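Local structure of kojibiose phosphorylase (Gut metagenome, 6W0P) at residues D583-F595 against Y613-I627. The protein belongs to glycoside hydrolase family 65 and has a largely helical central catalytic domain. Numbering follows the deposited sequence.
Sequences DIIKQPDVLMFMF and YEPRTLHESSLSPSI
I627 packs between P588 and F595: its CD1 lies over one face of the F595 ring, 3.8 Å from the centroid and close to the ring normal, a CH-pi contact, while its CB meets P588 CG. A second apolar cluster gathers at Y613. I585 CD1 reaches the ring's edge, 3.5 Å from Y613 CD1, and V590 CG2 approaches Y613 CE2 obliquely; the Y613 hydroxyl is tied to the carbonyl of F546. Beside the Y613 cluster the backbones form a single beta bridge, I585 with T617. I585 N donates to R616 O, and L618 N to I585 O at 2.7 Å, the latter almost straight (171° at the hydrogen). The K586 carbonyl then receives E620 N at 3.3 Å and, weakly, H619 N.

Two salt bridges lie at the polar edge. K586 is extended to CE and bends only at chi4 (73°), which brings NZ within 2.7 Å of OE2 of the poorly ordered E620. R616 NE meets D583 OD2 at 2.9 Å, in the guanidinium plane but 56° above that of the carboxylate. H557 also bonds D583 OD2, and Q463 of the second subunit bonds both D583 and R616. Buried D583 thus has several donors, which would be expected to favour its ionised form, and its salt bridge links this bridged pair of loops in the catalytic domain to the dimer interface.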
ATOM      1  N   ASP A 583      -4.883  22.067  -0.533  1.00 28.70           N
ATOM      2  CA  ASP A 583      -6.337  22.357  -0.545  1.00 28.12           C
ATOM      3  C   ASP A 583      -6.862  22.156  -1.971  1.00 27.68           C
ATOM      4  O   ASP A 583      -7.857  22.794  -2.345  1.00 27.46           O
ATOM      5  CB  ASP A 583      -6.580  23.742   0.041  1.00 28.69           C
ATOM      6  CG  ASP A 583      -6.125  24.888  -0.837  1.00 29.11           C
ATOM      7  OD1 ASP A 583      -5.353  24.635  -1.800  1.00 28.94           O
ATOM      8  OD2 ASP A 583      -6.555  26.007  -0.548  1.00 29.01           O
ATOM      9  N   ILE A 584      -6.182  21.322  -2.751  1.00 27.32           N
ATOM     10  CA  ILE A 584      -6.616  20.907  -4.111  1.00 27.58           C
ATOM     11  C   ILE A 584      -7.552  19.718  -3.917  1.00 27.78           C
ATOM     12  O   ILE A 584      -7.159  18.765  -3.218  1.00 27.67           O
ATOM     13  CB  ILE A 584      -5.411  20.527  -4.984  1.00 28.27           C
ATOM     14  CG1 ILE A 584      -4.413  21.677  -5.152  1.00 28.77           C
ATOM     15  CG2 ILE A 584      -5.879  19.998  -6.320  1.00 28.25           C
ATOM     16  CD1 ILE A 584      -3.050  21.219  -5.573  1.00 29.05           C
ATOM     17  N   ILE A 585      -8.719  19.767  -4.555  1.00 28.27           N
ATOM     18  CA  ILE A 585      -9.831  18.795  -4.410  1.00 28.38           C
ATOM     19  C   ILE A 585     -10.008  18.055  -5.739  1.00 28.95           C
ATOM     20  O   ILE A 585      -9.924  18.695  -6.832  1.00 28.97           O
ATOM     21  CB  ILE A 585     -11.101  19.535  -3.971  1.00 28.94           C
ATOM     22  CG1 ILE A 585     -10.962  20.075  -2.548  1.00 29.65           C
ATOM     23  CG2 ILE A 585     -12.337  18.672  -4.098  1.00 28.87           C
ATOM     24  CD1 ILE A 585     -11.847  21.270  -2.294  1.00 30.54           C
ATOM     25  N   LYS A 586     -10.221  16.746  -5.658  1.00 28.30           N
ATOM     26  CA  LYS A 586     -10.359  15.909  -6.862  1.00 28.62           C
ATOM     27  C   LYS A 586     -11.732  16.148  -7.490  1.00 27.98           C
ATOM     28  O   LYS A 586     -11.814  16.285  -8.700  1.00 26.92           O
ATOM     29  CB  LYS A 586     -10.143  14.445  -6.494  1.00 29.70           C
ATOM     30  CG  LYS A 586     -10.204  13.467  -7.660  1.00 30.53           C
ATOM     31  CD  LYS A 586     -10.059  12.057  -7.136  1.00 32.10           C
ATOM     32  CE  LYS A 586     -10.330  10.982  -8.156  1.00 33.25           C
ATOM     33  NZ  LYS A 586      -9.197  10.958  -9.095  1.00 34.89           N
ATOM     34  N   GLN A 587     -12.784  16.160  -6.686  1.00 27.79           N
ATOM     35  CA  GLN A 587     -14.158  16.077  -7.217  1.00 27.69           C
ATOM     36  C   GLN A 587     -15.103  16.581  -6.138  1.00 27.74           C
ATOM     37  O   GLN A 587     -14.698  16.794  -5.004  1.00 27.53           O
ATOM     38  CB  GLN A 587     -14.448  14.639  -7.642  1.00 27.99           C
ATOM     39  CG  GLN A 587     -14.488  13.637  -6.479  1.00 28.41           C
ATOM     40  CD  GLN A 587     -14.484  12.200  -6.962  1.00 28.20           C
ATOM     41  OE1 GLN A 587     -13.441  11.626  -7.224  1.00 28.46           O
ATOM     42  NE2 GLN A 587     -15.656  11.590  -7.053  1.00 27.94           N
ATOM     43  N   PRO A 588     -16.385  16.793  -6.469  1.00 27.25           N
ATOM     44  CA  PRO A 588     -17.342  17.275  -5.481  1.00 27.35           C
ATOM     45  C   PRO A 588     -17.330  16.440  -4.197  1.00 27.09           C
ATOM     46  O   PRO A 588     -17.457  15.224  -4.256  1.00 27.50           O
ATOM     47  CB  PRO A 588     -18.675  17.172  -6.222  1.00 27.55           C
ATOM     48  CG  PRO A 588     -18.276  17.352  -7.671  1.00 27.79           C
ATOM     49  CD  PRO A 588     -16.960  16.615  -7.807  1.00 27.27           C
ATOM     50  N   ASP A 589     -17.200  17.114  -3.059  1.00 26.54           N
ATOM     51  CA  ASP A 589     -17.311  16.490  -1.719  1.00 26.37           C
ATOM     52  C   ASP A 589     -18.451  17.216  -0.992  1.00 26.32           C
ATOM     53  O   ASP A 589     -19.578  16.697  -1.001  1.00 25.91           O
ATOM     54  CB  ASP A 589     -15.924  16.494  -1.068  1.00 26.39           C
ATOM     55  CG  ASP A 589     -15.768  15.516   0.068  1.00 26.68           C
ATOM     56  OD1 ASP A 589     -16.585  15.623   1.015  1.00 27.77           O
ATOM     57  OD2 ASP A 589     -14.831  14.646   0.004  1.00 26.09           O
ATOM     58  N   VAL A 590     -18.213  18.439  -0.510  1.00 26.40           N
ATOM     59  CA  VAL A 590     -19.299  19.307   0.036  1.00 26.34           C
ATOM     60  C   VAL A 590     -20.366  19.486  -1.056  1.00 26.31           C
ATOM     61  O   VAL A 590     -21.576  19.351  -0.755  1.00 26.33           O
ATOM     62  CB  VAL A 590     -18.751  20.658   0.514  1.00 26.41           C
ATOM     63  CG1 VAL A 590     -19.873  21.670   0.745  1.00 27.17           C
ATOM     64  CG2 VAL A 590     -17.900  20.499   1.751  1.00 26.44           C
ATOM     65  N   LEU A 591     -19.941  19.811  -2.278  1.00 26.33           N
ATOM     66  CA  LEU A 591     -20.859  20.155  -3.401  1.00 26.41           C
ATOM     67  C   LEU A 591     -21.624  18.901  -3.837  1.00 26.48           C
ATOM     68  O   LEU A 591     -22.721  19.035  -4.419  1.00 26.65           O
ATOM     69  CB  LEU A 591     -20.056  20.768  -4.554  1.00 26.12           C
ATOM     70  CG  LEU A 591     -19.520  22.179  -4.320  1.00 26.47           C
ATOM     71  CD1 LEU A 591     -19.124  22.825  -5.644  1.00 26.35           C
ATOM     72  CD2 LEU A 591     -20.533  23.063  -3.581  1.00 26.49           C
ATOM     73  N   MET A 592     -21.069  17.718  -3.566  1.00 26.49           N
ATOM     74  CA  MET A 592     -21.778  16.442  -3.808  1.00 26.58           C
ATOM     75  C   MET A 592     -23.009  16.353  -2.886  1.00 26.99           C
ATOM     76  O   MET A 592     -24.091  16.113  -3.399  1.00 27.63           O
ATOM     77  CB  MET A 592     -20.870  15.242  -3.551  1.00 26.21           C
ATOM     78  CG  MET A 592     -21.444  13.974  -4.103  1.00 26.07           C
ATOM     79  SD  MET A 592     -21.474  14.059  -5.912  1.00 25.96           S
ATOM     80  CE  MET A 592     -22.667  12.776  -6.270  1.00 26.03           C
ATOM     81  N   PHE A 593     -22.888  16.516  -1.569  1.00 26.96           N
ATOM     82  CA  PHE A 593     -24.095  16.339  -0.719  1.00 27.82           C
ATOM     83  C   PHE A 593     -25.044  17.525  -0.955  1.00 27.86           C
ATOM     84  O   PHE A 593     -26.239  17.351  -0.846  1.00 28.54           O
ATOM     85  CB  PHE A 593     -23.757  16.040   0.743  1.00 27.36           C
ATOM     86  CG  PHE A 593     -23.257  17.195   1.559  1.00 27.33           C
ATOM     87  CD1 PHE A 593     -24.136  18.147   2.046  1.00 28.09           C
ATOM     88  CD2 PHE A 593     -21.919  17.293   1.890  1.00 27.38           C
ATOM     89  CE1 PHE A 593     -23.684  19.206   2.817  1.00 27.92           C
ATOM     90  CE2 PHE A 593     -21.467  18.333   2.682  1.00 27.82           C
ATOM     91  CZ  PHE A 593     -22.353  19.290   3.139  1.00 28.02           C
ATOM     92  N   MET A 594     -24.520  18.686  -1.317  1.00 28.25           N
ATOM     93  CA  MET A 594     -25.355  19.862  -1.610  1.00 28.75           C
ATOM     94  C   MET A 594     -26.149  19.586  -2.892  1.00 29.31           C
ATOM     95  O   MET A 594     -27.358  19.875  -2.905  1.00 29.12           O
ATOM     96  CB  MET A 594     -24.496  21.118  -1.692  1.00 29.22           C
ATOM     97  CG  MET A 594     -23.917  21.480  -0.324  1.00 29.74           C
ATOM     98  SD  MET A 594     -23.307  23.175  -0.157  1.00 30.15           S
ATOM     99  CE  MET A 594     -24.880  24.021   0.030  1.00 31.74           C
ATOM    100  N   PHE A 595     -25.550  18.917  -3.890  1.00 29.33           N
ATOM    101  CA  PHE A 595     -26.281  18.476  -5.109  1.00 28.51           C
ATOM    102  C   PHE A 595     -27.376  17.464  -4.739  1.00 28.19           C
ATOM    103  O   PHE A 595     -28.514  17.629  -5.211  1.00 27.09           O
ATOM    104  CB  PHE A 595     -25.328  17.835  -6.112  1.00 28.30           C
ATOM    105  CG  PHE A 595     -26.007  17.064  -7.210  1.00 28.14           C
ATOM    106  CD1 PHE A 595     -26.690  17.724  -8.219  1.00 28.54           C
ATOM    107  CD2 PHE A 595     -25.885  15.688  -7.289  1.00 28.25           C
ATOM    108  CE1 PHE A 595     -27.295  17.023  -9.246  1.00 28.34           C
ATOM    109  CE2 PHE A 595     -26.488  14.980  -8.322  1.00 28.25           C
ATOM    110  CZ  PHE A 595     -27.205  15.648  -9.285  1.00 28.50           C
ATOM    111  N   TYR A 613     -15.259  26.151  -3.100  1.00 28.92           N
ATOM    112  CA  TYR A 613     -14.796  24.792  -3.493  1.00 28.31           C
ATOM    113  C   TYR A 613     -14.552  24.633  -4.997  1.00 28.48           C
ATOM    114  O   TYR A 613     -13.586  23.923  -5.325  1.00 27.65           O
ATOM    115  CB  TYR A 613     -15.745  23.740  -2.933  1.00 28.14           C
ATOM    116  CG  TYR A 613     -15.605  23.577  -1.441  1.00 27.74           C
ATOM    117  CD1 TYR A 613     -14.442  23.087  -0.874  1.00 27.72           C
ATOM    118  CD2 TYR A 613     -16.631  23.934  -0.589  1.00 28.03           C
ATOM    119  CE1 TYR A 613     -14.309  22.958   0.499  1.00 27.60           C
ATOM    120  CE2 TYR A 613     -16.518  23.792   0.780  1.00 27.99           C
ATOM    121  CZ  TYR A 613     -15.349  23.317   1.329  1.00 27.35           C
ATOM    122  OH  TYR A 613     -15.265  23.203   2.682  1.00 27.88           O
ATOM    123  N   GLU A 614     -15.366  25.224  -5.876  1.00 29.49           N
ATOM    124  CA  GLU A 614     -15.166  25.095  -7.343  1.00 30.84           C
ATOM    125  C   GLU A 614     -13.726  25.480  -7.717  1.00 30.53           C
ATOM    126  O   GLU A 614     -13.082  24.715  -8.418  1.00 30.23           O
ATOM    127  CB  GLU A 614     -16.208  25.898  -8.131  1.00 33.02           C
ATOM    128  CG  GLU A 614     -16.109  25.743  -9.646  1.00 34.59           C
ATOM    129  CD  GLU A 614     -14.883  26.336 -10.334  1.00 36.24           C
ATOM    130  OE1 GLU A 614     -14.599  27.504 -10.084  1.00 36.19           O
ATOM    131  OE2 GLU A 614     -14.176  25.577 -11.105  1.00 40.43           O
ATOM    132  N   PRO A 615     -13.155  26.647  -7.313  1.00 30.80           N
ATOM    133  CA  PRO A 615     -11.789  27.012  -7.734  1.00 30.79           C
ATOM    134  C   PRO A 615     -10.623  26.225  -7.090  1.00 30.54           C
ATOM    135  O   PRO A 615      -9.496  26.318  -7.581  1.00 29.54           O
ATOM    136  CB  PRO A 615     -11.659  28.507  -7.388  1.00 30.89           C
ATOM    137  CG  PRO A 615     -12.728  28.770  -6.338  1.00 31.56           C
ATOM    138  CD  PRO A 615     -13.816  27.727  -6.557  1.00 31.12           C
ATOM    139  N   ARG A 616     -10.905  25.444  -6.040  1.00 30.32           N
ATOM    140  CA  ARG A 616      -9.950  24.468  -5.458  1.00 30.18           C
ATOM    141  C   ARG A 616     -10.100  23.079  -6.095  1.00 30.56           C
ATOM    142  O   ARG A 616      -9.335  22.180  -5.692  1.00 30.86           O
ATOM    143  CB  ARG A 616     -10.168  24.384  -3.950  1.00 29.83           C
ATOM    144  CG  ARG A 616      -9.921  25.708  -3.246  1.00 30.10           C
ATOM    145  CD  ARG A 616     -10.041  25.620  -1.744  1.00 30.07           C
ATOM    146  NE  ARG A 616      -9.339  26.723  -1.104  1.00 30.48           N
ATOM    147  CZ  ARG A 616      -9.810  27.970  -1.025  1.00 31.33           C
ATOM    148  NH1 ARG A 616     -10.980  28.282  -1.565  1.00 31.35           N
ATOM    149  NH2 ARG A 616      -9.106  28.902  -0.408  1.00 31.61           N
ATOM    150  N   THR A 617     -11.031  22.880  -7.031  1.00 31.17           N
ATOM    151  CA  THR A 617     -11.384  21.534  -7.556  1.00 31.79           C
ATOM    152  C   THR A 617     -10.700  21.309  -8.917  1.00 33.17           C
ATOM    153  O   THR A 617     -10.901  22.096  -9.853  1.00 31.68           O
ATOM    154  CB  THR A 617     -12.890  21.330  -7.630  1.00 31.15           C
ATOM    155  OG1 THR A 617     -13.413  21.588  -6.332  1.00 30.62           O
ATOM    156  CG2 THR A 617     -13.234  19.929  -8.081  1.00 31.06           C
ATOM    157  N   LEU A 618      -9.884  20.261  -8.994  1.00 35.06           N
ATOM    158  CA  LEU A 618      -9.090  19.916 -10.200  1.00 36.92           C
ATOM    159  C   LEU A 618     -10.025  19.404 -11.290  1.00 37.95           C
ATOM    160  O   LEU A 618      -9.719  19.631 -12.456  1.00 39.87           O
ATOM    161  CB  LEU A 618      -8.051  18.873  -9.788  1.00 37.54           C
ATOM    162  CG  LEU A 618      -6.788  18.784 -10.625  1.00 38.21           C
ATOM    163  CD1 LEU A 618      -6.047  20.095 -10.665  1.00 39.26           C
ATOM    164  CD2 LEU A 618      -5.891  17.694 -10.057  1.00 39.87           C
ATOM    165  N   HIS A 619     -11.143  18.778 -10.931  1.00 39.63           N
ATOM    166  CA  HIS A 619     -12.125  18.235 -11.902  1.00 44.07           C
ATOM    167  C   HIS A 619     -11.487  17.013 -12.562  1.00 51.53           C
ATOM    168  O   HIS A 619     -11.673  16.861 -13.787  1.00 54.56           O
ATOM    169  CB  HIS A 619     -12.572  19.285 -12.951  1.00 42.52           C
ATOM    170  CG  HIS A 619     -13.172  20.495 -12.331  1.00 41.39           C
ATOM    171  ND1 HIS A 619     -14.320  20.426 -11.557  1.00 40.67           N
ATOM    172  CD2 HIS A 619     -12.742  21.772 -12.264  1.00 40.57           C
ATOM    173  CE1 HIS A 619     -14.575  21.619 -11.061  1.00 39.30           C
ATOM    174  NE2 HIS A 619     -13.625  22.459 -11.481  1.00 39.38           N
ATOM    175  N   GLU A 620     -10.736  16.212 -11.780  1.00 55.40           N
ATOM    176  CA  GLU A 620     -10.061  14.994 -12.291  1.00 59.32           C
ATOM    177  C   GLU A 620     -11.164  14.109 -12.864  1.00 56.99           C
ATOM    178  O   GLU A 620     -11.315  14.097 -14.121  1.00 57.93           O
ATOM    179  CB  GLU A 620      -9.226  14.281 -11.217  1.00 62.05           C
ATOM    180  CG  GLU A 620      -7.732  14.561 -11.319  1.00 66.19           C
ATOM    181  CD  GLU A 620      -6.807  13.508 -10.715  1.00 72.55           C
ATOM    182  OE1 GLU A 620      -5.557  13.686 -10.791  1.00 76.51           O
ATOM    183  OE2 GLU A 620      -7.322  12.495 -10.181  1.00 77.49           O
ATOM    184  N   SER A 621     -11.964  13.521 -11.968  1.00 52.14           N
ATOM    185  CA  SER A 621     -13.011  12.528 -12.291  1.00 51.46           C
ATOM    186  C   SER A 621     -13.987  13.044 -13.355  1.00 49.51           C
ATOM    187  O   SER A 621     -14.248  14.279 -13.473  1.00 45.84           O
ATOM    188  CB  SER A 621     -13.743  12.091 -11.066  1.00 52.20           C
ATOM    189  OG  SER A 621     -14.405  13.190 -10.490  1.00 54.56           O
ATOM    190  N   SER A 622     -14.564  12.085 -14.072  1.00 47.35           N
ATOM    191  CA  SER A 622     -15.631  12.329 -15.067  1.00 47.29           C
ATOM    192  C   SER A 622     -16.889  12.788 -14.323  1.00 43.57           C
ATOM    193  O   SER A 622     -17.819  13.232 -14.976  1.00 41.42           O
ATOM    194  CB  SER A 622     -15.854  11.101 -15.933  1.00 46.86           C
ATOM    195  OG  SER A 622     -16.010   9.921 -15.158  1.00 45.87           O
ATOM    196  N   LEU A 623     -16.856  12.723 -12.991  1.00 42.21           N
ATOM    197  CA  LEU A 623     -17.988  12.991 -12.069  1.00 41.55           C
ATOM    198  C   LEU A 623     -18.141  14.506 -11.822  1.00 39.24           C
ATOM    199  O   LEU A 623     -19.269  14.960 -11.544  1.00 39.91           O
ATOM    200  CB  LEU A 623     -17.675  12.244 -10.770  1.00 44.03           C
ATOM    201  CG  LEU A 623     -17.964  10.740 -10.773  1.00 46.37           C
ATOM    202  CD1 LEU A 623     -16.925   9.957 -11.595  1.00 46.92           C
ATOM    203  CD2 LEU A 623     -18.009  10.204  -9.349  1.00 46.16           C
ATOM    204  N   SER A 624     -17.057  15.273 -11.959  1.00 34.61           N
ATOM    205  CA  SER A 624     -16.943  16.648 -11.414  1.00 32.33           C
ATOM    206  C   SER A 624     -17.616  17.683 -12.312  1.00 30.39           C
ATOM    207  O   SER A 624     -18.385  18.481 -11.813  1.00 29.55           O
ATOM    208  CB  SER A 624     -15.521  16.998 -11.126  1.00 32.13           C
ATOM    209  OG  SER A 624     -15.439  18.306 -10.605  1.00 32.65           O
ATOM    210  N   PRO A 625     -17.332  17.762 -13.629  1.00 28.98           N
ATOM    211  CA  PRO A 625     -17.853  18.849 -14.455  1.00 28.45           C
ATOM    212  C   PRO A 625     -19.376  19.024 -14.442  1.00 28.20           C
ATOM    213  O   PRO A 625     -19.837  20.151 -14.405  1.00 27.82           O
ATOM    214  CB  PRO A 625     -17.375  18.476 -15.872  1.00 28.48           C
ATOM    215  CG  PRO A 625     -16.092  17.696 -15.623  1.00 28.54           C
ATOM    216  CD  PRO A 625     -16.416  16.884 -14.389  1.00 28.60           C
ATOM    217  N   SER A 626     -20.121  17.921 -14.478  1.00 27.63           N
ATOM    218  CA  SER A 626     -21.607  17.921 -14.534  1.00 27.48           C
ATOM    219  C   SER A 626     -22.204  18.463 -13.219  1.00 27.35           C
ATOM    220  O   SER A 626     -23.233  19.153 -13.268  1.00 27.65           O
ATOM    221  CB  SER A 626     -22.150  16.535 -14.899  1.00 27.01           C
ATOM    222  OG  SER A 626     -21.906  15.573 -13.875  1.00 26.76           O
ATOM    223  N   ILE A 627     -21.626  18.121 -12.074  1.00 26.94           N
ATOM    224  CA  ILE A 627     -22.150  18.544 -10.749  1.00 27.18           C
ATOM    225  C   ILE A 627     -21.981  20.059 -10.642  1.00 27.44           C
ATOM    226  O   ILE A 627     -22.925  20.743 -10.244  1.00 27.20           O
ATOM    227  CB  ILE A 627     -21.421  17.817  -9.617  1.00 27.09           C
ATOM    228  CG1 ILE A 627     -21.632  16.307  -9.705  1.00 27.24           C
ATOM    229  CG2 ILE A 627     -21.854  18.367  -8.277  1.00 27.45           C
ATOM    230  CD1 ILE A 627     -23.074  15.935  -9.713  1.00 27.64           C
TER